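Tryptophan synthase alpha chain (Campylobacter jejuni, PDB 3THA) probably catalyses the aldol cleavage of indoleglycerol phosphate to indole and glyceraldehyde 3-phosphate, as the alpha subunit of tryptophan synthase in the last step of tryptophan biosynthesis. Local coordinates at residues N16-L22 / I42-G48; E184-Q188 / R216-V220; I230-F234 / D245-F250. One frame throughout, in Å; residues are numbered along the deposited sequence.

Contact 1. Residues N16-L22 / I42-G48; sequences NVAYTVL and IDILELG
From Val17 paired with Ile44 to Val21 paired with Gly48, two strands run parallel at 20°, their axes 4.6 Å apart at closest approach. They are the first two strands of the eight-stranded TIM barrel, joined through helix 27-35 in a beta-alpha-beta unit. The backbone ladder passes from Ala18 N to Ile44 O, then between Glu46 and both Ala18 and Thr20, and closes at Gly48 and Leu22. Inside the barrel, Glu46, predicted to be a proton acceptor of the active site, sends CG beside its own backbone N (chi1 -52°) and continues extended, so that its carboxylate comes between Val17 and Tyr19. Its OE2 lies 3.5 Å from Val17 CG1, while OE1 is 3.7 Å from Tyr19 CB, with carboxylate and phenol ring nearly perpendicular. On the same face the Tyr19 ring reaches Gly48, CE1 to CA 3.6 Å, where the absence of a side chain leaves room for it. The outer side is largely apolar: Ile42 CD1, ahead of its strand, meets Ala18 CB at 3.8 Å, and past the other strand Leu22 CD1 meets Leu47 CB at 4.0 Å. Leu22 and Leu45 touch helix 27-35. Where the pair begins, Asn16 O accepts Asp43 N and Ile44 N, and the return bond runs from Asn16 N to Asp43 OD2 at 3.0 Å, reaching that oxygen on its anti side and 35° out of the carboxylate plane.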
loop_
_atom_site.group_PDB
_atom_site.type_symbol
_atom_site.label_atom_id
_atom_site.label_comp_id
_atom_site.label_asym_id
_atom_site.label_seq_id
_atom_site.Cartn_x
_atom_site.Cartn_y
_atom_site.Cartn_z
ATOM N N ASN B 16 -1.790 -11.166 -20.967
ATOM C CA ASN B 16 -0.738 -11.137 -19.984
ATOM C C ASN B 16 -0.500 -9.713 -19.520
ATOM O O ASN B 16 -0.194 -8.838 -20.327
ATOM C CB ASN B 16 0.524 -11.768 -20.530
ATOM C CG ASN B 16 0.283 -13.148 -21.051
ATOM O OD1 ASN B 16 -0.468 -13.913 -20.467
ATOM N ND2 ASN B 16 0.923 -13.483 -22.164
ATOM N N VAL B 17 -0.686 -9.481 -18.223
ATOM C CA VAL B 17 -0.597 -8.136 -17.671
ATOM C C VAL B 17 0.473 -8.174 -16.619
ATOM O O VAL B 17 0.544 -9.116 -15.854
ATOM C CB VAL B 17 -1.926 -7.674 -16.995
ATOM C CG1 VAL B 17 -1.808 -6.208 -16.533
ATOM C CG2 VAL B 17 -3.081 -7.837 -17.957
ATOM N N ALA B 18 1.300 -7.148 -16.570
ATOM C CA ALA B 18 2.355 -7.129 -15.615
ATOM C C ALA B 18 2.514 -5.756 -15.025
ATOM O O ALA B 18 2.197 -4.728 -15.644
ATOM C CB ALA B 18 3.690 -7.595 -16.277
ATOM N N TYR B 19 3.073 -5.735 -13.840
ATOM C CA TYR B 19 3.352 -4.490 -13.191
ATOM C C TYR B 19 4.851 -4.417 -12.931
ATOM O O TYR B 19 5.484 -5.441 -12.606
ATOM C CB TYR B 19 2.509 -4.451 -11.892
ATOM C CG TYR B 19 2.907 -3.407 -10.889
ATOM C CD1 TYR B 19 2.210 -2.216 -10.805
ATOM C CD2 TYR B 19 3.938 -3.640 -9.978
ATOM C CE1 TYR B 19 2.569 -1.230 -9.898
ATOM C CE2 TYR B 19 4.295 -2.669 -9.051
ATOM C CZ TYR B 19 3.607 -1.455 -9.024
ATOM O OH TYR B 19 3.930 -0.465 -8.112
ATOM N N THR B 20 5.417 -3.219 -13.072
ATOM C CA THR B 20 6.797 -2.939 -12.663
ATOM C C THR B 20 6.845 -1.556 -12.026
ATOM O O THR B 20 5.976 -0.703 -12.258
ATOM C CB THR B 20 7.852 -2.973 -13.860
ATOM O OG1 THR B 20 9.200 -2.887 -13.354
ATOM C CG2 THR B 20 7.663 -1.808 -14.828
ATOM N N VAL B 21 7.884 -1.341 -11.238
ATOM C CA VAL B 21 8.146 -0.044 -10.657
ATOM C C VAL B 21 9.204 0.657 -11.526
ATOM O O VAL B 21 10.328 0.196 -11.641
ATOM C CB VAL B 21 8.675 -0.179 -9.202
ATOM C CG1 VAL B 21 8.615 1.188 -8.492
ATOM C CG2 VAL B 21 7.860 -1.190 -8.425
ATOM N N LEU B 22 8.828 1.770 -12.125
ATOM C CA LEU B 22 9.729 2.557 -12.931
ATOM C C LEU B 22 10.839 3.078 -12.054
ATOM O O LEU B 22 10.585 3.551 -10.961
ATOM C CB LEU B 22 8.952 3.693 -13.558
ATOM C CG LEU B 22 8.080 3.168 -14.704
ATOM C CD1 LEU B 22 7.401 4.311 -15.393
ATOM C CD2 LEU B 22 8.927 2.409 -15.745
ATOM N N ILE B 42 4.240 -9.907 -22.739
ATOM C CA ILE B 42 3.309 -9.036 -22.000
ATOM C C ILE B 42 2.502 -8.159 -22.958
ATOM O O ILE B 42 3.074 -7.488 -23.833
ATOM C CB ILE B 42 4.087 -8.134 -21.044
ATOM C CG1 ILE B 42 4.861 -9.002 -20.042
ATOM C CG2 ILE B 42 3.178 -7.103 -20.381
ATOM C CD1 ILE B 42 5.958 -8.252 -19.299
ATOM N N ASP B 43 1.180 -8.148 -22.771
ATOM C CA ASP B 43 0.259 -7.444 -23.651
ATOM C C ASP B 43 -0.050 -6.052 -23.101
ATOM O O ASP B 43 -0.212 -5.096 -23.872
ATOM C CB ASP B 43 -1.043 -8.229 -23.789
ATOM C CG ASP B 43 -0.838 -9.605 -24.391
ATOM O OD1 ASP B 43 -0.058 -9.727 -25.368
ATOM O OD2 ASP B 43 -1.475 -10.568 -23.908
ATOM N N ILE B 44 -0.143 -5.945 -21.775
ATOM C CA ILE B 44 -0.459 -4.693 -21.120
ATOM C C ILE B 44 0.483 -4.541 -19.951
ATOM O O ILE B 44 0.523 -5.409 -19.101
ATOM C CB ILE B 44 -1.894 -4.729 -20.577
ATOM C CG1 ILE B 44 -2.829 -5.089 -21.701
ATOM C CG2 ILE B 44 -2.286 -3.398 -19.862
ATOM C CD1 ILE B 44 -4.106 -5.659 -21.246
ATOM N N LEU B 45 1.210 -3.430 -19.895
ATOM C CA LEU B 45 2.061 -3.160 -18.765
ATOM C C LEU B 45 1.500 -2.112 -17.845
ATOM O O LEU B 45 1.087 -1.014 -18.314
ATOM C CB LEU B 45 3.424 -2.695 -19.245
ATOM C CG LEU B 45 4.465 -2.542 -18.150
ATOM C CD1 LEU B 45 4.816 -3.925 -17.606
ATOM C CD2 LEU B 45 5.720 -1.801 -18.705
ATOM N N GLU B 46 1.518 -2.404 -16.542
ATOM C CA GLU B 46 1.176 -1.391 -15.545
ATOM C C GLU B 46 2.438 -0.729 -14.992
ATOM O O GLU B 46 3.390 -1.392 -14.620
ATOM C CB GLU B 46 0.353 -1.998 -14.403
ATOM C CG GLU B 46 -0.881 -2.796 -14.879
ATOM C CD GLU B 46 -1.605 -3.533 -13.745
ATOM O OE1 GLU B 46 -1.021 -3.661 -12.662
ATOM O OE2 GLU B 46 -2.744 -4.017 -13.955
ATOM N N LEU B 47 2.433 0.588 -14.927
ATOM C CA LEU B 47 3.637 1.301 -14.601
ATOM C C LEU B 47 3.443 1.946 -13.237
ATOM O O LEU B 47 2.732 2.954 -13.122
ATOM C CB LEU B 47 3.919 2.381 -15.653
ATOM C CG LEU B 47 4.007 2.056 -17.149
ATOM C CD1 LEU B 47 4.255 3.344 -17.932
ATOM C CD2 LEU B 47 5.128 1.106 -17.380
ATOM N N GLY B 48 4.049 1.343 -12.210
ATOM C CA GLY B 48 4.024 1.921 -10.898
ATOM C C GLY B 48 4.991 3.074 -10.852
ATOM O O GLY B 48 6.163 2.923 -11.240
#

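Contact 2. Residues E184-Q188 / R216-V220; sequences EAILQ and RMRKV
Leu187 and Val220 supply the apolar centre of this contact, CB of the leucine lying 4.0 Å from CG1 of the valine. Beyond it, Leu187 CD1 meets the methyl CE of Met217, a selenomethionine here, at 4.1 Å; the two side chains cross at about a right angle, and the bend of Met217 at chi2 (-68°) turns its methyl end to the leucine. Polar groups flank this patch. Glu184 stretches out along an extended chain until OE2 is 3.0 Å from Arg216 CD but 3.8 Å from Arg216 NE, so the carboxylate approaches the aliphatic part of the arginine more closely than its charged end, and the salt bridge is long. The carboxylate and guanidinium planes are 34° apart. Gln188 adds a weak hydrogen bond from NE2 to Lys219 O, 3.2 Å long and strongly bent. In the next shell, Val204 of strand 202-205 touches Leu187, Met217 and Val220 alike, seating both segments on the barrel wall, and Asp213 forms a salt bridge with Arg216 NH1. Two neighbouring outer elements of the barrel, helix 180-195 and the end of helix 212-217 with the turn after it, are thus joined. With one long salt bridge and one weak hydrogen bond across it, the junction probably owes more to its apolar packing than to its polar links, and the second carboxylate at Arg216 probably shares in balancing the arginine's charge.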
loop_
_atom_site.group_PDB
_atom_site.type_symbol
_atom_site.label_atom_id
_atom_site.label_comp_id
_atom_site.label_asym_id
_atom_site.label_seq_id
_atom_site.Cartn_x
_atom_site.Cartn_y
_atom_site.Cartn_z
ATOM N N GLU B 184 -10.718 -21.009 -6.341
ATOM C CA GLU B 184 -10.774 -20.968 -7.802
ATOM C C GLU B 184 -12.217 -20.880 -8.327
ATOM O O GLU B 184 -12.596 -19.857 -8.875
ATOM C CB GLU B 184 -10.053 -22.153 -8.402
ATOM C CG GLU B 184 -9.934 -22.075 -9.898
ATOM C CD GLU B 184 -8.961 -23.105 -10.450
ATOM O OE1 GLU B 184 -9.406 -23.973 -11.232
ATOM O OE2 GLU B 184 -7.755 -23.058 -10.099
ATOM N N ALA B 185 -13.027 -21.928 -8.132
ATOM C CA ALA B 185 -14.467 -21.915 -8.525
ATOM C C ALA B 185 -15.293 -20.692 -8.053
ATOM O O ALA B 185 -16.164 -20.189 -8.774
ATOM C CB ALA B 185 -15.156 -23.224 -8.113
ATOM N N ILE B 186 -15.012 -20.206 -6.850
ATOM C CA ILE B 186 -15.622 -18.974 -6.383
ATOM C C ILE B 186 -15.408 -17.832 -7.375
ATOM O O ILE B 186 -16.344 -17.061 -7.666
ATOM C CB ILE B 186 -15.061 -18.568 -5.031
ATOM C CG1 ILE B 186 -15.298 -19.695 -4.026
ATOM C CG2 ILE B 186 -15.687 -17.264 -4.580
ATOM C CD1 ILE B 186 -14.827 -19.411 -2.622
ATOM N N LEU B 187 -14.183 -17.748 -7.895
ATOM C CA LEU B 187 -13.782 -16.696 -8.823
ATOM C C LEU B 187 -14.548 -16.773 -10.126
ATOM O O LEU B 187 -15.038 -15.756 -10.632
ATOM C CB LEU B 187 -12.266 -16.767 -9.127
ATOM C CG LEU B 187 -11.336 -16.043 -8.157
ATOM C CD1 LEU B 187 -10.001 -16.764 -8.106
ATOM C CD2 LEU B 187 -11.153 -14.577 -8.549
ATOM N N GLN B 188 -14.631 -17.971 -10.682
ATOM C CA GLN B 188 -15.453 -18.188 -11.852
ATOM C C GLN B 188 -16.915 -17.797 -11.619
ATOM O O GLN B 188 -17.601 -17.379 -12.571
ATOM C CB GLN B 188 -15.340 -19.634 -12.316
ATOM C CG GLN B 188 -14.174 -19.882 -13.270
ATOM C CD GLN B 188 -14.029 -21.342 -13.653
ATOM O OE1 GLN B 188 -14.118 -22.238 -12.809
ATOM N NE2 GLN B 188 -13.796 -21.588 -14.927
ATOM N N ARG B 216 -3.621 -21.443 -14.801
ATOM C CA ARG B 216 -4.915 -21.770 -14.211
ATOM C C ARG B 216 -5.846 -20.554 -14.146
ATOM O O ARG B 216 -7.012 -20.627 -14.527
ATOM C CB ARG B 216 -4.767 -22.475 -12.850
ATOM C CG ARG B 216 -4.469 -21.588 -11.649
ATOM C CD ARG B 216 -4.869 -22.301 -10.346
ATOM N NE ARG B 216 -3.986 -23.419 -10.004
ATOM C CZ ARG B 216 -3.151 -23.415 -8.968
ATOM N NH1 ARG B 216 -3.104 -22.361 -8.148
ATOM N NH2 ARG B 216 -2.369 -24.463 -8.742
HETATM N N MSE B 217 -5.306 -19.432 -13.695
HETATM C CA MSE B 217 -6.020 -18.170 -13.749
HETATM C C MSE B 217 -6.450 -17.842 -15.176
HETATM O O MSE B 217 -7.397 -17.069 -15.376
HETATM C CB MSE B 217 -5.139 -17.055 -13.197
HETATM C CG MSE B 217 -4.975 -17.082 -11.692
HETATM SE SE MSE B 217 -6.658 -16.659 -10.749
HETATM C CE MSE B 217 -6.027 -17.068 -8.929
ATOM N N ARG B 218 -5.759 -18.439 -16.156
ATOM C CA ARG B 218 -6.064 -18.230 -17.572
ATOM C C ARG B 218 -7.422 -18.780 -17.998
ATOM O O ARG B 218 -7.975 -18.335 -19.004
ATOM C CB ARG B 218 -4.980 -18.821 -18.476
ATOM C CG ARG B 218 -3.777 -17.909 -18.697
ATOM C CD ARG B 218 -2.860 -18.405 -19.828
ATOM N NE ARG B 218 -1.862 -17.384 -20.112
ATOM C CZ ARG B 218 -0.546 -17.551 -20.081
ATOM N NH1 ARG B 218 -0.000 -18.745 -19.828
ATOM N NH2 ARG B 218 0.219 -16.497 -20.330
ATOM N N LYS B 219 -7.961 -19.732 -17.245
ATOM C CA LYS B 219 -9.300 -20.232 -17.564
ATOM C C LYS B 219 -10.370 -19.646 -16.662
ATOM O O LYS B 219 -11.487 -20.156 -16.589
ATOM C CB LYS B 219 -9.370 -21.769 -17.583
ATOM C CG LYS B 219 -8.542 -22.509 -16.542
ATOM C CD LYS B 219 -7.783 -23.632 -17.247
ATOM C CE LYS B 219 -6.816 -24.362 -16.331
ATOM N NZ LYS B 219 -5.755 -25.091 -17.118
ATOM N N VAL B 220 -10.021 -18.565 -15.982
ATOM C CA VAL B 220 -10.930 -17.969 -15.029
ATOM C C VAL B 220 -11.606 -16.806 -15.723
ATOM O O VAL B 220 -12.818 -16.690 -15.677
ATOM C CB VAL B 220 -10.186 -17.545 -13.744
ATOM C CG1 VAL B 220 -10.996 -16.561 -12.936
ATOM C CG2 VAL B 220 -9.845 -18.770 -12.912
#

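Contact 3. Residues I230-F234 / D245-F250; sequences IVKCF and DIEEIF
Cys233 and Ile230, one helical turn apart, press against Ile246 and Ile249 to make the dense part of this contact. The thiol points at the opposing helix: SG lies 3.6 Å from Asp245 CB and 4.0 Å from Ile249 CD1, placed there by a first torsion that sets it beside its own backbone N (chi1 -59°). Ile230 works through both parts of its longer branch, CG1 at 4.1 Å from Ile246 CG1 and CD1 at 3.9 Å from Ile249 CD1, and it crosses Ile246 at about a right angle. Two aromatic rings add lighter contacts. Phe234 CE2 approaches Ile246 CD1 at 4.0 Å, and Phe250 CE2 comes no nearer than 4.3 Å to Ile230 CD1; Phe234 also makes an edge-to-face pair with Phe33. The looser side begins at the partly exposed Asp245, whose CB packs on the sulfur while its carboxylate lies farther from 230-234. Behind the apolar seam, Ile249 and Phe250 rest on Val226 of strand 223-226. This is the closing end of a TIM barrel, where helix 239-248 packs over helix 228-233, the short helix that follows the eighth strand.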
loop_
_atom_site.group_PDB
_atom_site.type_symbol
_atom_site.label_atom_id
_atom_site.label_comp_id
_atom_site.label_asym_id
_atom_site.label_seq_id
_atom_site.Cartn_x
_atom_site.Cartn_y
_atom_site.Cartn_z
ATOM N N ILE B 230 6.966 -10.092 -10.779
ATOM C CA ILE B 230 7.669 -9.464 -11.889
ATOM C C ILE B 230 8.703 -8.525 -11.301
ATOM O O ILE B 230 9.877 -8.614 -11.632
ATOM C CB ILE B 230 6.719 -8.724 -12.888
ATOM C CG1 ILE B 230 6.400 -9.606 -14.108
ATOM C CG2 ILE B 230 7.411 -7.496 -13.509
ATOM C CD1 ILE B 230 5.630 -10.839 -13.827
ATOM N N VAL B 231 8.277 -7.659 -10.389
ATOM C CA VAL B 231 9.217 -6.784 -9.705
ATOM C C VAL B 231 10.435 -7.581 -9.161
ATOM O O VAL B 231 11.573 -7.087 -9.201
ATOM C CB VAL B 231 8.527 -5.921 -8.599
ATOM C CG1 VAL B 231 9.561 -5.076 -7.829
ATOM C CG2 VAL B 231 7.474 -4.997 -9.220
ATOM N N LYS B 232 10.207 -8.822 -8.714
ATOM C CA LYS B 232 11.283 -9.616 -8.124
ATOM C C LYS B 232 12.299 -9.976 -9.210
ATOM O O LYS B 232 13.478 -10.127 -8.925
ATOM C CB LYS B 232 10.770 -10.843 -7.311
ATOM C CG LYS B 232 10.696 -12.213 -8.043
ATOM C CD LYS B 232 10.374 -13.395 -7.076
ATOM C CE LYS B 232 8.867 -13.435 -6.660
ATOM N NZ LYS B 232 8.409 -14.712 -5.997
ATOM N N CYS B 233 11.833 -10.072 -10.451
ATOM C CA CYS B 233 12.734 -10.299 -11.606
ATOM C C CYS B 233 13.701 -9.145 -11.763
ATOM O O CYS B 233 14.843 -9.338 -12.032
ATOM C CB CYS B 233 11.937 -10.485 -12.908
ATOM S SG CYS B 233 10.805 -11.896 -12.798
ATOM N N PHE B 234 13.236 -7.938 -11.535
ATOM C CA PHE B 234 14.085 -6.792 -11.734
ATOM C C PHE B 234 15.232 -6.641 -10.740
ATOM O O PHE B 234 16.008 -5.685 -10.829
ATOM C CB PHE B 234 13.239 -5.526 -11.766
ATOM C CG PHE B 234 12.499 -5.330 -13.050
ATOM C CD1 PHE B 234 12.781 -4.237 -13.878
ATOM C CD2 PHE B 234 11.516 -6.224 -13.445
ATOM C CE1 PHE B 234 12.062 -4.035 -15.065
ATOM C CE2 PHE B 234 10.809 -6.029 -14.635
ATOM C CZ PHE B 234 11.086 -4.926 -15.442
ATOM N N ASP B 245 13.127 -14.582 -17.161
ATOM C CA ASP B 245 12.222 -14.861 -16.048
ATOM C C ASP B 245 10.782 -14.382 -16.301
ATOM O O ASP B 245 9.839 -14.945 -15.757
ATOM C CB ASP B 245 12.722 -14.153 -14.801
ATOM C CG ASP B 245 13.958 -14.759 -14.242
ATOM O OD1 ASP B 245 14.406 -15.791 -14.782
ATOM O OD2 ASP B 245 14.493 -14.202 -13.256
ATOM N N ILE B 246 10.624 -13.332 -17.101
ATOM C CA ILE B 246 9.316 -12.839 -17.472
ATOM C C ILE B 246 8.712 -13.626 -18.625
ATOM O O ILE B 246 7.611 -13.331 -19.087
ATOM C CB ILE B 246 9.364 -11.365 -17.859
ATOM C CG1 ILE B 246 9.558 -10.501 -16.636
ATOM C CG2 ILE B 246 8.114 -10.956 -18.539
ATOM C CD1 ILE B 246 9.914 -9.086 -16.984
ATOM N N GLU B 247 9.415 -14.617 -19.120
ATOM C CA GLU B 247 8.800 -15.417 -20.145
ATOM C C GLU B 247 8.638 -16.832 -19.621
ATOM O O GLU B 247 8.017 -17.708 -20.269
ATOM C CB GLU B 247 9.603 -15.349 -21.442
ATOM C CG GLU B 247 8.749 -15.757 -22.641
ATOM C CD GLU B 247 9.226 -15.188 -23.958
ATOM O OE1 GLU B 247 10.439 -14.860 -24.063
ATOM O OE2 GLU B 247 8.378 -15.086 -24.886
ATOM N N GLU B 248 9.218 -17.027 -18.434
ATOM C CA GLU B 248 9.012 -18.233 -17.640
ATOM C C GLU B 248 7.613 -18.094 -17.039
ATOM O O GLU B 248 6.815 -19.021 -17.026
ATOM C CB GLU B 248 10.071 -18.324 -16.534
ATOM C CG GLU B 248 10.248 -19.707 -15.900
ATOM C CD GLU B 248 11.727 -20.010 -15.518
ATOM O OE1 GLU B 248 12.574 -19.064 -15.466
ATOM O OE2 GLU B 248 12.051 -21.203 -15.288
ATOM N N ILE B 249 7.308 -16.900 -16.583
ATOM C CA ILE B 249 6.036 -16.660 -15.957
ATOM C C ILE B 249 4.876 -16.799 -16.954
ATOM O O ILE B 249 3.851 -17.356 -16.604
ATOM C CB ILE B 249 6.089 -15.353 -15.191
ATOM C CG1 ILE B 249 7.119 -15.494 -14.059
ATOM C CG2 ILE B 249 4.702 -14.938 -14.646
ATOM C CD1 ILE B 249 7.531 -14.185 -13.377
ATOM N N PHE B 250 5.047 -16.395 -18.208
ATOM C CA PHE B 250 3.912 -16.355 -19.140
ATOM C C PHE B 250 3.882 -17.403 -20.266
ATOM O O PHE B 250 3.306 -17.142 -21.320
ATOM C CB PHE B 250 3.792 -14.957 -19.779
ATOM C CG PHE B 250 3.348 -13.857 -18.832
ATOM C CD1 PHE B 250 2.035 -13.818 -18.325
ATOM C CD2 PHE B 250 4.220 -12.832 -18.496
ATOM C CE1 PHE B 250 1.624 -12.803 -17.465
ATOM C CE2 PHE B 250 3.817 -11.801 -17.654
ATOM C CZ PHE B 250 2.516 -11.779 -17.132
#

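In the fold
Contacts 1 and 3 lie about 11 Å apart centre to centre, whereas contact 2 is centred about 21 Å from each. The segments of contact 3 pack against contact 1, mostly on the outer side of the first strand: Ile42 CD1 packs 3.5 Å from Ile246 CG2, and Thr20 OG1 lies 3.5 Å from Phe234 CZ. Contact 2, at the periphery, is tied in by Arg218, whose NH2 probably donates a hydrogen bond to Asn16 OD1 at 2.7 Å and makes a weak one to Phe250 O. Contact 1 carries the predicted catalytic Glu46 inside the barrel; the nearest side-chain atoms of Ile230 and Glu46 are about 9 Å apart, so contact 3 backs the strand without reaching the carboxylate.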